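Local coordinates for alpha-/beta-galactoside alpha-2,3-sialyltransferase (Photobacterium phosphoreum, PDB 2ZWI), which probably transfers sialic acid from CMP-sialic acid to the 3-position of terminal galactosides, as a GT-B-type glycosyltransferase that binds CMP between two Rossmann-like domains, at residues Asp10-Thr13 with Leu14-Ile17; Ile297-Tyr300 with Asn301-Phe305. One frame throughout, in Å; residues are numbered along the deposited sequence.

Interaction 1. Residues Asp10-Thr13 with Leu14-Ile17; sequences DRAT and LPTI
Thr16 OG1 gives its hydrogen to Asp10 OD2 over 2.8 Å, meeting the anti lone pair, the one turned away from the other carboxylate oxygen. Asp10 ends strand 3-10 and Thr16 stands in the first turn of helix 14-26, so the bond spans the strand-to-helix turn of a Rossmann-like domain of the GT-B fold. The same OD2 takes a second, weak bond from Thr16 N (3.1 Å, 130° at the hydrogen), as an acidic group near the amides of a helix start can; the helix dipole would probably favour its negative charge.

The other oxygen, OD1, closes an Asx turn by accepting Ala12 N at 3.0 Å, from well above the carboxylate plane, and Asn82 binds it too. Aspartate suits this buried place because its two oxygens can serve the turn and the helix at once; with CG anti to the backbone N (chi1 -174°) the torsion brings the carboxylate to Thr16 N and OG1. A water also donates to Ala12 O and Thr16 OG1.

Pro15 suits the first helical turn, where an amide hydrogen has no helical acceptor to meet and the lack of N-H costs nothing; it lies across the carboxylate at about a right angle, its CB 3.5 Å from Asp10 CG. Thr13 precedes the helix without capping it through its side chain; its OG1 instead makes a weak hydrogen bond to the CMP ribose. Its carbonyl starts the helical bonding: Ile17 N donates to Thr13 O at 2.9 Å (162° at the hydrogen), and Ile17 CG1 packs 3.2 Å from that same oxygen.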
loop_
_atom_site.group_PDB
_atom_site.type_symbol
_atom_site.label_atom_id
_atom_site.label_comp_id
_atom_site.label_asym_id
_atom_site.label_seq_id
_atom_site.Cartn_x
_atom_site.Cartn_y
_atom_site.Cartn_z
ATOM N N ASP A 10 -1.915 8.852 -6.763
ATOM C CA ASP A 10 -2.377 7.978 -5.670
ATOM C C ASP A 10 -3.397 8.691 -4.792
ATOM O O ASP A 10 -3.300 9.891 -4.549
ATOM C CB ASP A 10 -1.220 7.501 -4.782
ATOM C CG ASP A 10 -1.661 6.483 -3.719
ATOM O OD1 ASP A 10 -2.610 5.705 -3.952
ATOM O OD2 ASP A 10 -1.046 6.455 -2.633
ATOM N N ARG A 11 -4.353 7.914 -4.297
ATOM C CA ARG A 11 -5.379 8.382 -3.365
ATOM C C ARG A 11 -5.085 7.967 -1.935
ATOM O O ARG A 11 -5.622 8.553 -0.991
ATOM C CB ARG A 11 -6.730 7.776 -3.750
ATOM C CG ARG A 11 -7.151 8.045 -5.151
ATOM C CD ARG A 11 -8.637 7.828 -5.268
ATOM N NE ARG A 11 -9.055 7.916 -6.658
ATOM C CZ ARG A 11 -10.319 7.885 -7.065
ATOM N NH1 ARG A 11 -10.596 7.967 -8.360
ATOM N NH2 ARG A 11 -11.301 7.766 -6.179
ATOM N N ALA A 12 -4.272 6.926 -1.777
ATOM C CA ALA A 12 -4.004 6.329 -0.466
ATOM C C ALA A 12 -2.643 6.778 0.063
ATOM O O ALA A 12 -2.271 7.942 -0.104
ATOM C CB ALA A 12 -4.080 4.809 -0.564
ATOM N N THR A 13 -1.892 5.866 0.691
ATOM C CA THR A 13 -0.549 6.216 1.169
ATOM C C THR A 13 0.550 5.268 0.696
ATOM O O THR A 13 1.670 5.720 0.443
ATOM C CB THR A 13 -0.468 6.334 2.710
ATOM O OG1 THR A 13 -1.141 5.228 3.296
ATOM C CG2 THR A 13 -1.123 7.611 3.191
ATOM N N LEU A 14 0.241 3.969 0.601
ATOM C CA LEU A 14 1.252 2.959 0.277
ATOM C C LEU A 14 1.861 3.203 -1.105
ATOM O O LEU A 14 3.083 3.290 -1.212
ATOM C CB LEU A 14 0.715 1.526 0.422
ATOM C CG LEU A 14 1.478 0.373 -0.268
ATOM C CD1 LEU A 14 2.858 0.146 0.317
ATOM C CD2 LEU A 14 0.653 -0.909 -0.205
ATOM N N PRO A 15 1.023 3.326 -2.163
ATOM C CA PRO A 15 1.617 3.663 -3.469
ATOM C C PRO A 15 2.419 4.969 -3.471
ATOM O O PRO A 15 3.427 5.053 -4.152
ATOM C CB PRO A 15 0.401 3.755 -4.404
ATOM C CG PRO A 15 -0.632 2.862 -3.757
ATOM C CD PRO A 15 -0.437 3.116 -2.273
ATOM N N THR A 16 1.980 5.970 -2.708
ATOM C CA THR A 16 2.685 7.234 -2.651
ATOM C C THR A 16 4.080 7.018 -2.080
ATOM O O THR A 16 5.058 7.465 -2.668
ATOM C CB THR A 16 1.922 8.287 -1.816
ATOM O OG1 THR A 16 0.688 8.617 -2.469
ATOM C CG2 THR A 16 2.755 9.539 -1.640
ATOM N N ILE A 17 4.160 6.317 -0.949
ATOM C CA ILE A 17 5.432 6.089 -0.251
ATOM C C ILE A 17 6.413 5.293 -1.127
ATOM O O ILE A 17 7.600 5.628 -1.209
ATOM C CB ILE A 17 5.207 5.381 1.132
ATOM C CG1 ILE A 17 4.325 6.232 2.071
ATOM C CG2 ILE A 17 6.528 4.981 1.785
ATOM C CD1 ILE A 17 4.939 7.539 2.557
HETATM O O HOH W 1 -1.504 10.142 -1.600
#

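Interaction 2. Residues Ile297-Tyr300 with Asn301-Phe305; sequences IEIY and NKIPF. With C5P (cytidine-5'-monophosphate), chain C.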
loop_
_atom_site.group_PDB
_atom_site.type_symbol
_atom_site.label_atom_id
_atom_site.label_comp_id
_atom_site.label_asym_id
_atom_site.label_seq_id
_atom_site.Cartn_x
_atom_site.Cartn_y
_atom_site.Cartn_z
ATOM N N ILE A 297 3.460 4.282 24.756
ATOM C CA ILE A 297 4.185 5.307 24.014
ATOM C C ILE A 297 3.466 5.561 22.681
ATOM O O ILE A 297 3.340 4.662 21.856
ATOM C CB ILE A 297 5.659 4.900 23.762
ATOM C CG1 ILE A 297 6.370 4.601 25.087
ATOM C CG2 ILE A 297 6.393 5.980 22.978
ATOM C CD1 ILE A 297 7.839 4.271 24.929
ATOM N N GLU A 298 3.008 6.792 22.480
ATOM C CA GLU A 298 2.316 7.160 21.244
ATOM C C GLU A 298 3.236 7.375 20.047
ATOM O O GLU A 298 4.203 8.143 20.106
ATOM C CB GLU A 298 1.478 8.417 21.466
ATOM C CG GLU A 298 0.760 8.928 20.221
ATOM C CD GLU A 298 0.040 10.244 20.470
ATOM O OE1 GLU A 298 -0.017 10.682 21.652
ATOM O OE2 GLU A 298 -0.465 10.837 19.492
ATOM N N ILE A 299 2.907 6.698 18.951
ATOM C CA ILE A 299 3.459 7.017 17.647
ATOM C C ILE A 299 2.333 7.743 16.918
ATOM O O ILE A 299 1.244 7.181 16.734
ATOM C CB ILE A 299 3.909 5.749 16.864
ATOM C CG1 ILE A 299 5.014 5.005 17.625
ATOM C CG2 ILE A 299 4.389 6.123 15.444
ATOM C CD1 ILE A 299 5.354 3.637 17.038
ATOM N N TYR A 300 2.592 9.000 16.552
ATOM C CA TYR A 300 1.607 9.882 15.914
ATOM C C TYR A 300 0.807 9.145 14.845
ATOM O O TYR A 300 1.376 8.632 13.878
ATOM C CB TYR A 300 2.318 11.100 15.318
ATOM C CG TYR A 300 1.419 12.169 14.740
ATOM C CD1 TYR A 300 0.206 12.524 15.353
ATOM C CD2 TYR A 300 1.800 12.852 13.601
ATOM C CE1 TYR A 300 -0.604 13.522 14.814
ATOM C CE2 TYR A 300 1.013 13.856 13.069
ATOM C CZ TYR A 300 -0.180 14.186 13.671
ATOM O OH TYR A 300 -0.937 15.186 13.096
ATOM N N ASN A 301 -0.511 9.089 15.026
ATOM C CA ASN A 301 -1.363 8.231 14.190
ATOM C C ASN A 301 -1.320 8.533 12.692
ATOM O O ASN A 301 -1.478 7.625 11.870
ATOM C CB ASN A 301 -2.817 8.193 14.708
ATOM C CG ASN A 301 -3.608 9.473 14.387
ATOM O OD1 ASN A 301 -4.737 9.404 13.908
ATOM N ND2 ASN A 301 -3.015 10.634 14.653
ATOM N N LYS A 302 -1.083 9.798 12.343
ATOM C CA LYS A 302 -1.072 10.219 10.934
ATOM C C LYS A 302 0.146 9.721 10.152
ATOM O O LYS A 302 0.144 9.750 8.921
ATOM C CB LYS A 302 -1.195 11.749 10.819
ATOM C CG LYS A 302 -2.418 12.327 11.508
ATOM C CD LYS A 302 -3.696 11.829 10.846
ATOM C CE LYS A 302 -4.899 12.688 11.235
ATOM N NZ LYS A 302 -6.026 12.338 10.338
ATOM N N ILE A 303 1.189 9.281 10.848
ATOM C CA ILE A 303 2.347 8.687 10.158
ATOM C C ILE A 303 1.931 7.341 9.562
ATOM O O ILE A 303 1.552 6.430 10.299
ATOM C CB ILE A 303 3.555 8.461 11.097
ATOM C CG1 ILE A 303 4.022 9.768 11.732
ATOM C CG2 ILE A 303 4.708 7.772 10.350
ATOM C CD1 ILE A 303 4.774 9.559 13.029
ATOM N N PRO A 304 1.977 7.206 8.224
ATOM C CA PRO A 304 1.669 5.874 7.702
ATOM C C PRO A 304 2.743 4.877 8.126
ATOM O O PRO A 304 3.942 5.199 8.076
ATOM C CB PRO A 304 1.661 6.080 6.180
ATOM C CG PRO A 304 2.516 7.295 5.954
ATOM C CD PRO A 304 2.289 8.174 7.157
ATOM N N PHE A 305 2.321 3.688 8.558
ATOM C CA PHE A 305 3.255 2.691 9.057
ATOM C C PHE A 305 4.371 2.353 8.061
ATOM O O PHE A 305 5.484 2.050 8.473
ATOM C CB PHE A 305 2.537 1.410 9.479
ATOM C CG PHE A 305 3.315 0.583 10.476
ATOM C CD1 PHE A 305 3.055 0.691 11.838
ATOM C CD2 PHE A 305 4.306 -0.298 10.054
ATOM C CE1 PHE A 305 3.769 -0.073 12.762
ATOM C CE2 PHE A 305 5.037 -1.054 10.969
ATOM C CZ PHE A 305 4.762 -0.945 12.323
HETATM O O3P C5P C . -6.007 -0.666 8.349
HETATM P P C5P C . -6.137 -0.171 6.960
HETATM O O1P C5P C . -6.191 -1.361 6.050
HETATM O O2P C5P C . -7.279 0.807 6.891
HETATM O "O5'" C5P C . -4.773 0.604 6.656
HETATM C "C5'" C5P C . -4.615 1.444 5.515
HETATM C "C4'" C5P C . -3.347 2.258 5.721
HETATM O "O4'" C5P C . -3.445 3.044 6.924
HETATM C "C3'" C5P C . -2.134 1.368 5.954
HETATM O "O3'" C5P C . -1.538 0.961 4.729
HETATM C "C2'" C5P C . -1.208 2.268 6.729
HETATM O "O2'" C5P C . -0.654 3.272 5.871
HETATM C "C1'" C5P C . -2.174 3.038 7.603
HETATM N N1 C5P C . -2.308 2.554 8.984
HETATM C C2 C5P C . -1.318 2.925 9.918
HETATM N N3 C5P C . -1.424 2.549 11.207
HETATM C C4 C5P C . -2.468 1.799 11.619
HETATM C C5 C5P C . -3.463 1.418 10.727
HETATM C C6 C5P C . -3.361 1.818 9.388
HETATM O O2 C5P C . -0.323 3.589 9.553
HETATM N N4 C5P C . -2.539 1.453 12.926
HETATM O O HOH W 2 -1.586 9.886 17.591
#
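Phe305 N donates to O2 of the cytosine of CMP over 2.8 Å, with 144° at the hydrogen, so a main-chain amide holds the base carbonyl at the end of the loop that follows strand 297-299. Phe305 CB lies 3.6 Å from the same O2, while Pro304 touches the ribose, its CB 3.7 Å from O2'.

Upstream, the chain reverses through a type I beta turn from Tyr300 to Ile303, closed by Ile303 N donating to Tyr300 O at 3.1 Å. The donor stands above the carbonyl plane, 43° out of it. A water accepts from Asn301 N at 2.9 Å.

Side chains also pack across the turn. Lys302 CB sits over one face of the Tyr300 ring, offset toward its rim and 4.1 Å from the centroid, a CH-pi contact, and CG continues alongside the phenol end, 3.6 Å from Tyr300 OH. A bend at chi2 (-64°) then carries the lysine chain off the ring to Pro282 O, which NZ binds. Lysine suits this exposed place, having methylenes for the ring and an ammonium for a carbonyl. Ile303 turns CD1 back onto Tyr300 CB at 3.7 Å and toward Ile299 CG2, joining the turn to a buried isoleucine of the strand. Lys279 reaches Asn301 O and ties the turn to strand 275-279. The whole is a strand-to-helix loop at the C-terminal ends of the strands of a parallel Rossmann-like sheet, the usual place of a nucleotide site in GT-B enzymes.

Overall arrangement
Interactions 1 and 2 are both strand-to-helix connections at the C-terminal ends of parallel strands, one in each Rossmann-like half: interaction 1 leaves an inner strand for helix 14-26, interaction 2 an edge strand for helix 305-310. Their centres lie about 17 Å apart, yet they touch across the cleft where Thr13 CB packs 4.1 Å from Pro304 CB. Interaction 1 is buried near the middle of the chain and relies on a carboxylate shared between turn and helix. Interaction 2 is largely at the surface, held by a backbone turn, a ring covered by methylenes and apolar chains. Interaction 2 bonds the base, and both meet the ribose hydroxyl, Thr13 by a weak hydrogen bond and Pro304 by packing.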